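Long-range contacts in hypothetical protein TT1426 (Thermus thermophilus, PDB 1WD5), which is of unknown function but is probably a phosphoribosyltransferase, moving phosphoribosyl groups between substrates: residues L53-G58 and A96-V101; R110-K115 and A201-W206; V155-P160 and A174-Q179; S135-L140 and E164-R169. All blocks are in the same frame, centred on the assembly; numbering follows the deposited sequence.

Contact 1: L53-G58 and A96-V101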
loop_
_atom_site.group_PDB
_atom_site.type_symbol
_atom_site.label_atom_id
_atom_site.label_comp_id
_atom_site.label_asym_id
_atom_site.label_seq_id
_atom_site.Cartn_x
_atom_site.Cartn_y
_atom_site.Cartn_z
ATOM N N LEU A 53 4.129 1.381 5.874
ATOM C CA LEU A 53 5.288 0.519 6.056
ATOM C C LEU A 53 4.891 -0.790 6.725
ATOM O O LEU A 53 4.653 -0.838 7.936
ATOM C CB LEU A 53 6.325 1.266 6.894
ATOM C CG LEU A 53 6.854 2.534 6.206
ATOM C CD1 LEU A 53 7.471 3.497 7.217
ATOM C CD2 LEU A 53 7.878 2.126 5.154
ATOM N N VAL A 54 4.832 -1.850 5.926
ATOM C CA VAL A 54 4.424 -3.161 6.411
ATOM C C VAL A 54 5.139 -4.284 5.658
ATOM O O VAL A 54 5.757 -4.050 4.617
ATOM C CB VAL A 54 2.906 -3.354 6.202
ATOM C CG1 VAL A 54 2.131 -2.230 6.874
ATOM C CG2 VAL A 54 2.598 -3.371 4.715
ATOM N N ARG A 55 5.037 -5.499 6.196
ATOM C CA ARG A 55 5.625 -6.692 5.596
ATOM C C ARG A 55 4.654 -7.858 5.742
ATOM O O ARG A 55 3.940 -7.976 6.740
ATOM C CB ARG A 55 6.944 -7.071 6.283
ATOM C CG ARG A 55 8.116 -6.134 5.990
ATOM C CD ARG A 55 8.590 -6.267 4.556
ATOM N NE ARG A 55 9.080 -7.612 4.267
ATOM C CZ ARG A 55 9.376 -8.053 3.048
ATOM N NH1 ARG A 55 9.239 -7.254 1.995
ATOM N NH2 ARG A 55 9.790 -9.298 2.875
ATOM N N LYS A 56 4.629 -8.719 4.738
ATOM C CA LYS A 56 3.770 -9.887 4.782
ATOM C C LYS A 56 4.482 -10.980 5.577
ATOM O O LYS A 56 5.705 -11.110 5.506
ATOM C CB LYS A 56 3.494 -10.376 3.361
ATOM C CG LYS A 56 2.704 -11.669 3.278
ATOM C CD LYS A 56 3.499 -12.723 2.535
ATOM C CE LYS A 56 3.890 -12.240 1.144
ATOM N NZ LYS A 56 5.070 -12.986 0.630
ATOM N N VAL A 57 3.713 -11.739 6.354
ATOM C CA VAL A 57 4.240 -12.852 7.142
ATOM C C VAL A 57 3.740 -14.089 6.403
ATOM O O VAL A 57 2.549 -14.402 6.448
ATOM C CB VAL A 57 3.677 -12.830 8.584
ATOM C CG1 VAL A 57 4.071 -14.093 9.327
ATOM C CG2 VAL A 57 4.201 -11.609 9.321
ATOM N N GLY A 58 4.649 -14.771 5.707
ATOM C CA GLY A 58 4.273 -15.938 4.930
ATOM C C GLY A 58 4.218 -17.252 5.678
ATOM O O GLY A 58 4.739 -17.372 6.782
ATOM N N ALA A 96 9.717 -11.836 13.242
ATOM C CA ALA A 96 10.998 -11.210 13.566
ATOM C C ALA A 96 11.839 -10.974 12.313
ATOM O O ALA A 96 12.482 -9.933 12.179
ATOM C CB ALA A 96 11.774 -12.072 14.561
ATOM N N ARG A 97 11.845 -11.937 11.399
ATOM C CA ARG A 97 12.610 -11.781 10.164
ATOM C C ARG A 97 12.057 -10.636 9.320
ATOM O O ARG A 97 12.818 -9.892 8.705
ATOM C CB ARG A 97 12.596 -13.077 9.344
ATOM C CG ARG A 97 13.407 -14.212 9.965
ATOM C CD ARG A 97 13.652 -15.336 8.963
ATOM N NE ARG A 97 12.424 -16.032 8.594
ATOM C CZ ARG A 97 11.882 -17.015 9.304
ATOM N NH1 ARG A 97 12.464 -17.425 10.426
ATOM N NH2 ARG A 97 10.756 -17.585 8.893
ATOM N N GLN A 98 10.734 -10.494 9.288
ATOM C CA GLN A 98 10.118 -9.424 8.511
ATOM C C GLN A 98 10.349 -8.059 9.157
ATOM O O GLN A 98 10.457 -7.051 8.460
ATOM C CB GLN A 98 8.614 -9.673 8.335
ATOM C CG GLN A 98 8.268 -10.957 7.577
ATOM C CD GLN A 98 8.945 -11.058 6.218
ATOM O OE1 GLN A 98 9.166 -10.055 5.541
ATOM N NE2 GLN A 98 9.260 -12.278 5.806
ATOM N N ARG A 99 10.417 -8.013 10.485
ATOM C CA ARG A 99 10.663 -6.740 11.160
ATOM C C ARG A 99 12.043 -6.224 10.761
ATOM O O ARG A 99 12.231 -5.025 10.562
ATOM C CB ARG A 99 10.602 -6.890 12.683
ATOM C CG ARG A 99 9.230 -7.235 13.238
ATOM C CD ARG A 99 9.180 -7.004 14.746
ATOM N NE ARG A 99 7.870 -7.330 15.294
ATOM C CZ ARG A 99 7.522 -8.530 15.748
ATOM N NH1 ARG A 99 8.394 -9.529 15.731
ATOM N NH2 ARG A 99 6.291 -8.735 16.200
ATOM N N ASP A 100 13.005 -7.135 10.633
ATOM C CA ASP A 100 14.364 -6.755 10.250
ATOM C C ASP A 100 14.416 -6.135 8.860
ATOM O O ASP A 100 15.172 -5.201 8.621
ATOM C CB ASP A 100 15.301 -7.964 10.271
ATOM C CG ASP A 100 15.444 -8.573 11.646
ATOM O OD1 ASP A 100 15.458 -7.816 12.643
ATOM O OD2 ASP A 100 15.557 -9.816 11.731
ATOM N N VAL A 101 13.618 -6.671 7.942
ATOM C CA VAL A 101 13.579 -6.178 6.564
ATOM C C VAL A 101 12.998 -4.774 6.478
ATOM O O VAL A 101 13.321 -3.999 5.574
ATOM C CB VAL A 101 12.712 -7.099 5.673
ATOM C CG1 VAL A 101 12.624 -6.533 4.262
ATOM C CG2 VAL A 101 13.291 -8.500 5.652
#

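Contact 2: R110-K115 and A201-W206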
loop_
_atom_site.group_PDB
_atom_site.type_symbol
_atom_site.label_atom_id
_atom_site.label_comp_id
_atom_site.label_asym_id
_atom_site.label_seq_id
_atom_site.Cartn_x
_atom_site.Cartn_y
_atom_site.Cartn_z
ATOM N N ARG A 110 10.809 7.893 8.630
ATOM C CA ARG A 110 10.215 8.579 9.774
ATOM C C ARG A 110 11.051 9.748 10.264
ATOM O O ARG A 110 10.547 10.623 10.964
ATOM C CB ARG A 110 9.952 7.593 10.918
ATOM C CG ARG A 110 8.824 6.602 10.618
ATOM C CD ARG A 110 7.559 7.340 10.194
ATOM N NE ARG A 110 6.520 6.462 9.655
ATOM C CZ ARG A 110 5.634 6.848 8.740
ATOM N NH1 ARG A 110 5.675 8.088 8.273
ATOM N NH2 ARG A 110 4.705 6.010 8.297
ATOM N N ARG A 111 12.327 9.771 9.895
ATOM C CA ARG A 111 13.188 10.870 10.297
ATOM C C ARG A 111 12.810 12.141 9.533
ATOM O O ARG A 111 12.971 13.247 10.047
ATOM C CB ARG A 111 14.648 10.517 10.039
ATOM C CG ARG A 111 15.639 11.588 10.474
ATOM C CD ARG A 111 17.017 10.973 10.629
ATOM N NE ARG A 111 16.996 9.931 11.648
ATOM C CZ ARG A 111 17.555 8.731 11.508
ATOM N NH1 ARG A 111 18.184 8.420 10.383
ATOM N NH2 ARG A 111 17.480 7.842 12.491
ATOM N N VAL A 112 12.300 11.982 8.312
ATOM C CA VAL A 112 11.908 13.133 7.498
ATOM C C VAL A 112 10.408 13.445 7.529
ATOM O O VAL A 112 10.002 14.554 7.192
ATOM C CB VAL A 112 12.341 12.959 6.020
ATOM C CG1 VAL A 112 13.844 12.805 5.937
ATOM C CG2 VAL A 112 11.654 11.753 5.406
ATOM N N ARG A 113 9.585 12.472 7.920
ATOM C CA ARG A 113 8.135 12.682 8.004
ATOM C C ARG A 113 7.526 11.683 8.989
ATOM O O ARG A 113 7.514 10.476 8.743
ATOM C CB ARG A 113 7.500 12.582 6.598
ATOM C CG ARG A 113 6.349 11.582 6.399
ATOM C CD ARG A 113 5.117 11.903 7.226
ATOM N NE ARG A 113 3.982 12.434 6.469
ATOM C CZ ARG A 113 2.945 13.031 7.052
ATOM N NH1 ARG A 113 2.928 13.156 8.373
ATOM N NH2 ARG A 113 1.938 13.507 6.332
ATOM N N PRO A 114 7.027 12.184 10.136
ATOM C CA PRO A 114 6.417 11.356 11.181
ATOM C C PRO A 114 5.120 10.713 10.723
ATOM O O PRO A 114 4.421 11.253 9.866
ATOM C CB PRO A 114 6.202 12.349 12.322
ATOM C CG PRO A 114 5.889 13.612 11.587
ATOM C CD PRO A 114 6.944 13.612 10.494
ATOM N N LYS A 115 4.801 9.559 11.296
ATOM C CA LYS A 115 3.583 8.850 10.929
ATOM C C LYS A 115 2.345 9.702 11.178
ATOM O O LYS A 115 2.119 10.174 12.293
ATOM C CB LYS A 115 3.469 7.546 11.717
ATOM C CG LYS A 115 2.211 6.759 11.391
ATOM C CD LYS A 115 2.152 5.441 12.140
ATOM C CE LYS A 115 0.909 4.667 11.729
ATOM N NZ LYS A 115 0.816 3.353 12.408
ATOM N N ALA A 201 12.565 12.628 -0.448
ATOM C CA ALA A 201 12.362 13.977 -0.975
ATOM C C ALA A 201 10.868 14.302 -0.985
ATOM O O ALA A 201 10.456 15.402 -0.615
ATOM C CB ALA A 201 12.924 14.075 -2.382
ATOM N N ILE A 202 10.060 13.333 -1.406
ATOM C CA ILE A 202 8.617 13.518 -1.450
ATOM C C ILE A 202 8.047 13.669 -0.043
ATOM O O ILE A 202 7.266 14.582 0.219
ATOM C CB ILE A 202 7.934 12.333 -2.149
ATOM C CG1 ILE A 202 8.329 12.318 -3.629
ATOM C CG2 ILE A 202 6.423 12.435 -1.997
ATOM C CD1 ILE A 202 7.802 11.132 -4.393
ATOM N N LEU A 203 8.452 12.781 0.861
ATOM C CA LEU A 203 7.976 12.813 2.240
ATOM C C LEU A 203 8.303 14.116 2.984
ATOM O O LEU A 203 7.520 14.572 3.823
ATOM C CB LEU A 203 8.555 11.625 3.020
ATOM C CG LEU A 203 8.062 10.217 2.655
ATOM C CD1 LEU A 203 8.813 9.176 3.485
ATOM C CD2 LEU A 203 6.569 10.113 2.915
ATOM N N LEU A 204 9.460 14.702 2.681
ATOM C CA LEU A 204 9.903 15.942 3.323
ATOM C C LEU A 204 8.926 17.098 3.158
ATOM O O LEU A 204 8.755 17.908 4.072
ATOM C CB LEU A 204 11.275 16.360 2.777
ATOM C CG LEU A 204 12.500 15.636 3.342
ATOM C CD1 LEU A 204 13.721 15.903 2.471
ATOM C CD2 LEU A 204 12.751 16.105 4.770
ATOM N N GLU A 205 8.291 17.178 1.994
ATOM C CA GLU A 205 7.329 18.243 1.711
ATOM C C GLU A 205 6.085 18.168 2.602
ATOM O O GLU A 205 5.328 19.142 2.704
ATOM C CB GLU A 205 6.885 18.190 0.242
ATOM C CG GLU A 205 7.856 18.793 -0.772
ATOM C CD GLU A 205 8.022 20.303 -0.608
ATOM O OE1 GLU A 205 8.678 20.732 0.363
ATOM O OE2 GLU A 205 7.495 21.063 -1.446
ATOM N N TRP A 206 5.867 17.023 3.246
ATOM C CA TRP A 206 4.683 16.865 4.088
ATOM C C TRP A 206 4.916 16.932 5.591
ATOM O O TRP A 206 3.993 16.713 6.375
ATOM C CB TRP A 206 3.958 15.558 3.739
ATOM C CG TRP A 206 3.484 15.513 2.309
ATOM C CD1 TRP A 206 4.191 15.082 1.222
ATOM C CD2 TRP A 206 2.222 15.975 1.809
ATOM N NE1 TRP A 206 3.447 15.251 0.072
ATOM C CE2 TRP A 206 2.236 15.797 0.407
ATOM C CE3 TRP A 206 1.081 16.523 2.410
ATOM C CZ2 TRP A 206 1.151 16.148 -0.403
ATOM C CZ3 TRP A 206 0.000 16.872 1.598
ATOM C CH2 TRP A 206 0.047 16.682 0.210
#

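Contact 3: V155-P160 and A174-Q179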
loop_
_atom_site.group_PDB
_atom_site.type_symbol
_atom_site.label_atom_id
_atom_site.label_comp_id
_atom_site.label_asym_id
_atom_site.label_seq_id
_atom_site.Cartn_x
_atom_site.Cartn_y
_atom_site.Cartn_z
ATOM N N VAL A 155 -5.831 1.980 -7.328
ATOM C CA VAL A 155 -4.689 1.644 -8.174
ATOM C C VAL A 155 -4.943 1.907 -9.658
ATOM O O VAL A 155 -6.039 1.677 -10.161
ATOM C CB VAL A 155 -4.320 0.158 -8.016
ATOM C CG1 VAL A 155 -3.945 -0.137 -6.571
ATOM C CG2 VAL A 155 -5.504 -0.710 -8.433
ATOM N N PRO A 156 -3.921 2.391 -10.377
ATOM C CA PRO A 156 -4.036 2.678 -11.809
ATOM C C PRO A 156 -4.347 1.428 -12.636
ATOM O O PRO A 156 -5.191 1.465 -13.525
ATOM C CB PRO A 156 -2.668 3.259 -12.154
ATOM C CG PRO A 156 -2.263 3.932 -10.879
ATOM C CD PRO A 156 -2.641 2.890 -9.849
ATOM N N VAL A 157 -3.662 0.326 -12.346
ATOM C CA VAL A 157 -3.883 -0.915 -13.082
ATOM C C VAL A 157 -3.764 -2.135 -12.178
ATOM O O VAL A 157 -2.957 -2.153 -11.252
ATOM C CB VAL A 157 -2.883 -1.055 -14.248
ATOM C CG1 VAL A 157 -1.474 -1.232 -13.713
ATOM C CG2 VAL A 157 -3.275 -2.238 -15.126
ATOM N N ALA A 158 -4.572 -3.158 -12.446
ATOM C CA ALA A 158 -4.551 -4.372 -11.636
ATOM C C ALA A 158 -4.966 -5.615 -12.421
ATOM O O ALA A 158 -5.684 -5.523 -13.418
ATOM C CB ALA A 158 -5.469 -4.198 -10.431
ATOM N N SER A 159 -4.513 -6.779 -11.963
ATOM C CA SER A 159 -4.866 -8.030 -12.618
ATOM C C SER A 159 -6.227 -8.453 -12.088
ATOM O O SER A 159 -6.612 -8.075 -10.985
ATOM C CB SER A 159 -3.850 -9.121 -12.287
ATOM O OG SER A 159 -3.971 -9.515 -10.929
ATOM N N PRO A 160 -6.981 -9.235 -12.870
ATOM C CA PRO A 160 -8.299 -9.681 -12.410
ATOM C C PRO A 160 -8.198 -10.381 -11.055
ATOM O O PRO A 160 -9.007 -10.152 -10.156
ATOM C CB PRO A 160 -8.738 -10.632 -13.516
ATOM C CG PRO A 160 -8.126 -10.009 -14.736
ATOM C CD PRO A 160 -6.736 -9.657 -14.260
ATOM N N ALA A 174 -10.042 0.823 -9.394
ATOM C CA ALA A 174 -8.992 0.487 -10.351
ATOM C C ALA A 174 -9.352 1.103 -11.692
ATOM O O ALA A 174 -10.463 0.915 -12.184
ATOM C CB ALA A 174 -8.869 -1.027 -10.481
ATOM N N LEU A 175 -8.413 1.840 -12.281
ATOM C CA LEU A 175 -8.650 2.497 -13.562
ATOM C C LEU A 175 -8.700 1.503 -14.711
ATOM O O LEU A 175 -9.441 1.688 -15.677
ATOM C CB LEU A 175 -7.557 3.531 -13.839
ATOM C CG LEU A 175 -7.398 4.658 -12.819
ATOM C CD1 LEU A 175 -6.313 5.624 -13.297
ATOM C CD2 LEU A 175 -8.724 5.380 -12.646
ATOM N N SER A 176 -7.907 0.446 -14.599
ATOM C CA SER A 176 -7.843 -0.571 -15.635
ATOM C C SER A 176 -7.564 -1.946 -15.046
ATOM O O SER A 176 -6.721 -2.097 -14.160
ATOM C CB SER A 176 -6.749 -0.208 -16.642
ATOM O OG SER A 176 -6.429 -1.316 -17.464
ATOM N N VAL A 177 -8.289 -2.941 -15.546
ATOM C CA VAL A 177 -8.140 -4.322 -15.106
ATOM C C VAL A 177 -8.095 -5.183 -16.364
ATOM O O VAL A 177 -9.069 -5.854 -16.705
ATOM C CB VAL A 177 -9.334 -4.759 -14.239
ATOM C CG1 VAL A 177 -9.133 -6.189 -13.752
ATOM C CG2 VAL A 177 -9.492 -3.808 -13.062
ATOM N N PRO A 178 -6.962 -5.163 -17.078
ATOM C CA PRO A 178 -6.800 -5.940 -18.309
ATOM C C PRO A 178 -6.892 -7.454 -18.132
ATOM O O PRO A 178 -6.179 -8.038 -17.317
ATOM C CB PRO A 178 -5.432 -5.490 -18.820
ATOM C CG PRO A 178 -4.689 -5.168 -17.557
ATOM C CD PRO A 178 -5.726 -4.428 -16.752
ATOM N N GLN A 179 -7.778 -8.076 -18.907
ATOM C CA GLN A 179 -7.976 -9.522 -18.866
ATOM C C GLN A 179 -6.696 -10.268 -19.222
ATOM O O GLN A 179 -6.560 -11.453 -18.930
ATOM C CB GLN A 179 -9.085 -9.935 -19.837
ATOM C CG GLN A 179 -10.494 -9.724 -19.312
ATOM C CD GLN A 179 -10.858 -10.705 -18.208
ATOM O OE1 GLN A 179 -10.274 -10.686 -17.125
ATOM N NE2 GLN A 179 -11.826 -11.573 -18.484
#

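Contact 4: S135-L140 and E164-R169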
loop_
_atom_site.group_PDB
_atom_site.type_symbol
_atom_site.label_atom_id
_atom_site.label_comp_id
_atom_site.label_asym_id
_atom_site.label_seq_id
_atom_site.Cartn_x
_atom_site.Cartn_y
_atom_site.Cartn_z
ATOM N N SER A 135 1.426 -7.378 -1.265
ATOM C CA SER A 135 1.779 -6.257 -0.406
ATOM C C SER A 135 0.558 -5.440 0.010
ATOM O O SER A 135 0.455 -5.020 1.163
ATOM C CB SER A 135 2.802 -5.355 -1.105
ATOM O OG SER A 135 3.984 -6.075 -1.398
HETATM N N MSE A 136 -0.371 -5.225 -0.917
HETATM C CA MSE A 136 -1.565 -4.448 -0.604
HETATM C C MSE A 136 -2.398 -5.125 0.480
HETATM O O MSE A 136 -2.932 -4.456 1.362
HETATM C CB MSE A 136 -2.419 -4.231 -1.857
HETATM C CG MSE A 136 -3.597 -3.299 -1.632
HETATM SE SE MSE A 136 -3.087 -1.612 -1.207
HETATM C CE MSE A 136 -2.574 -1.022 -2.807
ATOM N N GLU A 137 -2.504 -6.451 0.422
ATOM C CA GLU A 137 -3.274 -7.179 1.431
ATOM C C GLU A 137 -2.633 -7.009 2.803
ATOM O O GLU A 137 -3.327 -6.855 3.807
ATOM C CB GLU A 137 -3.371 -8.669 1.083
ATOM C CG GLU A 137 -4.334 -8.982 -0.062
ATOM C CD GLU A 137 -4.820 -10.424 -0.038
ATOM O OE1 GLU A 137 -5.449 -10.816 0.967
ATOM O OE2 GLU A 137 -4.575 -11.165 -1.017
ATOM N N ALA A 138 -1.306 -7.036 2.850
ATOM C CA ALA A 138 -0.608 -6.858 4.114
ATOM C C ALA A 138 -0.890 -5.452 4.625
ATOM O O ALA A 138 -1.105 -5.244 5.821
ATOM C CB ALA A 138 0.893 -7.058 3.925
ATOM N N ALA A 139 -0.889 -4.483 3.711
ATOM C CA ALA A 139 -1.152 -3.096 4.084
ATOM C C ALA A 139 -2.546 -2.978 4.686
ATOM O O ALA A 139 -2.737 -2.304 5.696
ATOM C CB ALA A 139 -1.033 -2.185 2.866
ATOM N N LEU A 140 -3.518 -3.632 4.057
ATOM C CA LEU A 140 -4.893 -3.602 4.543
ATOM C C LEU A 140 -4.999 -4.192 5.942
ATOM O O LEU A 140 -5.642 -3.619 6.820
ATOM C CB LEU A 140 -5.816 -4.381 3.595
ATOM C CG LEU A 140 -6.273 -3.696 2.304
ATOM C CD1 LEU A 140 -7.072 -4.676 1.462
ATOM C CD2 LEU A 140 -7.125 -2.479 2.641
ATOM N N GLU A 164 -10.030 -9.329 -7.300
ATOM C CA GLU A 164 -10.912 -10.197 -6.531
ATOM C C GLU A 164 -10.428 -10.350 -5.090
ATOM O O GLU A 164 -11.222 -10.283 -4.153
ATOM C CB GLU A 164 -11.011 -11.575 -7.187
ATOM C CG GLU A 164 -12.257 -12.348 -6.781
ATOM C CD GLU A 164 -12.367 -13.694 -7.475
ATOM O OE1 GLU A 164 -11.673 -14.645 -7.055
ATOM O OE2 GLU A 164 -13.143 -13.796 -8.452
ATOM N N ARG A 165 -9.128 -10.549 -4.909
ATOM C CA ARG A 165 -8.582 -10.705 -3.562
ATOM C C ARG A 165 -8.817 -9.464 -2.707
ATOM O O ARG A 165 -9.186 -9.565 -1.538
ATOM C CB ARG A 165 -7.078 -10.989 -3.613
ATOM C CG ARG A 165 -6.687 -12.252 -4.361
ATOM C CD ARG A 165 -5.234 -12.621 -4.082
ATOM N NE ARG A 165 -4.805 -13.794 -4.841
ATOM C CZ ARG A 165 -4.298 -13.757 -6.072
ATOM N NH1 ARG A 165 -4.146 -12.599 -6.704
ATOM N NH2 ARG A 165 -3.948 -14.885 -6.675
ATOM N N LEU A 166 -8.602 -8.292 -3.294
ATOM C CA LEU A 166 -8.771 -7.039 -2.571
ATOM C C LEU A 166 -10.225 -6.627 -2.399
ATOM O O LEU A 166 -10.632 -6.188 -1.322
ATOM C CB LEU A 166 -8.003 -5.924 -3.281
ATOM C CG LEU A 166 -6.497 -6.184 -3.392
ATOM C CD1 LEU A 166 -5.848 -5.144 -4.282
ATOM C CD2 LEU A 166 -5.886 -6.172 -2.010
ATOM N N LYS A 167 -11.007 -6.763 -3.464
ATOM C CA LYS A 167 -12.415 -6.391 -3.426
ATOM C C LYS A 167 -13.165 -7.211 -2.369
ATOM O O LYS A 167 -14.203 -6.789 -1.855
ATOM C CB LYS A 167 -13.030 -6.593 -4.811
ATOM C CG LYS A 167 -14.354 -5.885 -5.032
ATOM C CD LYS A 167 -14.734 -5.916 -6.501
ATOM C CE LYS A 167 -16.101 -5.306 -6.735
ATOM N NZ LYS A 167 -16.458 -5.341 -8.180
ATOM N N ALA A 168 -12.623 -8.375 -2.033
ATOM C CA ALA A 168 -13.235 -9.234 -1.031
ATOM C C ALA A 168 -13.084 -8.609 0.350
ATOM O O ALA A 168 -13.825 -8.941 1.273
ATOM C CB ALA A 168 -12.576 -10.613 -1.051
ATOM N N ARG A 169 -12.140 -7.684 0.482
ATOM C CA ARG A 169 -11.879 -7.052 1.771
ATOM C C ARG A 169 -12.141 -5.547 1.859
ATOM O O ARG A 169 -12.314 -5.010 2.953
ATOM C CB ARG A 169 -10.428 -7.329 2.185
ATOM C CG ARG A 169 -10.066 -8.806 2.266
ATOM C CD ARG A 169 -8.589 -8.995 2.614
ATOM N NE ARG A 169 -8.257 -8.443 3.927
ATOM C CZ ARG A 169 -7.023 -8.355 4.410
ATOM N NH1 ARG A 169 -5.992 -8.781 3.689
ATOM N NH2 ARG A 169 -6.818 -7.845 5.616
#

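Contact 1: L53-G58 and A96-V101
The guanidinium of Arg55 meets Gln98 OE1 at its edge and carries the CG1 methyl of Val101 over one face, 3.7 Å above the plane and displaced toward the rim. The grip on the amide is side-on: NE and NH2 of Arg55 both donate to Gln98 OE1, each at 2.8 Å. A single carbonyl oxygen shared by two donors bends both bonds, to N-H...O angles of 144° and 138°. NE approaches nearly along the C=O axis, whereas NH2 lies in the carbonyl plane on a lone pair. Guanidinium and amide are only 22° from coplanar, and the double grip should hold both groups against rotation.

Bends at chi2 and chi3 fold the arginine back over the helix, with its CG 3.5 Å from the backbone O of Gln98, so the aliphatic part packs as well as the charged end. The glutamine also passes beneath the strand: its CG lies 3.3 Å from Lys56 O. The other end of its amide, NE2, bonds to Glu94, whose carboxylate also accepts from the backbone N of Gly58. This ties strand and helix together a second time.

The axes of strand 54-58 and helix 96-101 approach to 8.2 Å and run roughly antiparallel. Val54 points away from this helix and packs on helix 134-144, while Arg55 faces it. Strand 48-59 thus lies between helices on its two sides, the layered alpha/beta/alpha architecture of type I phosphoribosyltransferases.

Contact 2: R110-K115 and A201-W206
Val112 and Arg113, where helix 88-112 runs out into loop, lie beside Leu204 and Leu203, with CA atoms 5.4 Å apart for Val112 and Leu204 and 5.8 Å for Arg113 and Leu203. Packing is tightest at Val112, whose CB sits 3.4 Å from Leu204 CD2, closer than usual for two carbons. Its CG2 methyl turns instead to Leu203 CB at 3.9 Å, so the valine straddles two successive leucines. Here helix 196-204, near the C-terminus of the chain, closes against the end of the long helix 88-112; Leu203 and Trp206 also reach Leu49 on strand 48-59 of the central sheet.

Arg113 crosses Leu203 at about a right angle, its CG 3.8 Å from Leu203 CD2. The guanidinium carries Trp206 O over the centre of one face, 3.8 Å above it, without a hydrogen bond. Arg113 NH2 also lies 3.9 Å from Trp206 CB, with the guanidinium and indole planes nearly parallel, 6° apart. The N-H groups are used elsewhere: NH1 bonds to Pro114 O at 2.8 Å, and NH2 pairs with Glu48 and with the backbone O of Leu49. With an alanine here, Glu48 would probably be left without its charged mate, and Leu203 CD2 and Trp206 CB without the arginine chain beside them. Trp206 directs its indole elsewhere, where NE1 bonds to Asp39 on helix 33-45.

Contact 3: V155-P160 and A174-Q179
Val155 and Ala174 pair in parallel at the ends of adjacent strands. One backbone hydrogen bond, from Leu175 N to Val155 O at 3.2 Å, closes this pair, and two more follow beyond the corner. Ser176 N makes a weak, bent bond to Pro156 O (3.1 Å, 123°); Ala158 N makes a sound one to Ser176 O at 2.9 Å. Both chains turn a corner, at Pro156 and Leu175, and do so together, which lets the bonding go on beyond the bend.

CA-H...O contacts fill in between. Ala174 CA lies 3.2 Å from Val155 O, and Val177 CA the same distance from Ala158 O.

Apolar contacts line the loops. Val157 CG2, anti to the backbone N, is laid against Pro178 CD at 3.7 Å. Val177 CG1 likewise stands anti to its own N (chi1 -178°), which brings it within 4.1 Å of Pro160 CG.

Two of these carbons also abut oxygens: Val177 CG1 lies near Ala158 O, and Pro160 CG is 3.3 Å from Gln179 OE1.

One side-chain polar group takes part: Ser159 OG caps helix 160-167 at its N-terminus through Ala162 N and also bonds to Ala131 O. The two strands and this helix form a beta-alpha-beta crossover, and the contact pairs the segments leaving the C-terminal ends of its two strands.

Ala158 O is buried with no hydrogen-bond donor in the model. The CA of Val177 is therefore probably a modest electrostatic substitute, in a contact otherwise held by main-chain bonds and proline surfaces.

Contact 4: S135-L140 and E164-R169
Leu166 packs on Met136, Glu137 and Leu140, and Arg169 on Glu137 and Leu140, joining two neighbouring helices of the Rossmann-like alpha/beta core. Helix 134-144 follows the loop after strand 122-126 whose sequence matches the phosphoribosyl pyrophosphate motif of type I phosphoribosyltransferases; helix 160-167 follows strand 150-155.

The apolar part centres on one methyl. Leu166 CD2 lies 3.7 Å from CG of Met136, present as selenomethionine, 3.8 Å from Glu137 CG and 4.0 Å from Leu140 CD1. Met136 and Leu140 pack in turn on Val153 and Leu125 of the sheet. With CG anti to the backbone N (chi1 -174°), Met136 turns CG to the leucine while bends at chi2 and chi3 carry the selenium end away.

The ionic part is looser. Arg169 NH1 forms a long salt bridge with Glu137 OE1 at 3.4 Å, the guanidinium and carboxylate planes 70° apart, and a weak hydrogen bond to the backbone Glu137 O at 3.3 Å. NH2 of the same arginine bonds to Ser141 OG, which also bonds to Glu137 O. The other carboxylate oxygen, OE2, rests 3.5 Å from Arg165 CD; the charged end of Arg165 leads away, with its NE too far for a salt bridge. Were Glu137 an alanine, Arg169 would probably lose its carboxylate mate, keeping the weak bond to the backbone O, and a gap would open beside Leu166 CD2.

The Arg169 guanidinium also has Leu140 CB over one face, 4.1 Å above its plane and toward its rim.

In the fold
Contacts 1 and 2 lie 22 Å apart between centres and share helix 88-112; they meet where Leu53 CD1 packs 3.9 Å from Arg110 NH2. Strand 48-59 also links contact 1 to contact 4, with Val54 CG2 3.8 Å from Ala139 N. Contact 4 in turn reaches contact 3, Val155 CG1 lying 4.1 Å from Met136 CE, and the segments of these two contacts alternate along the chain. Contact 3 lies farthest from contact 2, about 29 Å between centres, across the chain's centre. The probable phosphoribosyl pyrophosphate loop contributes Val130 and Ala131 beside contact 3 and runs into helix 134-144 of contact 4.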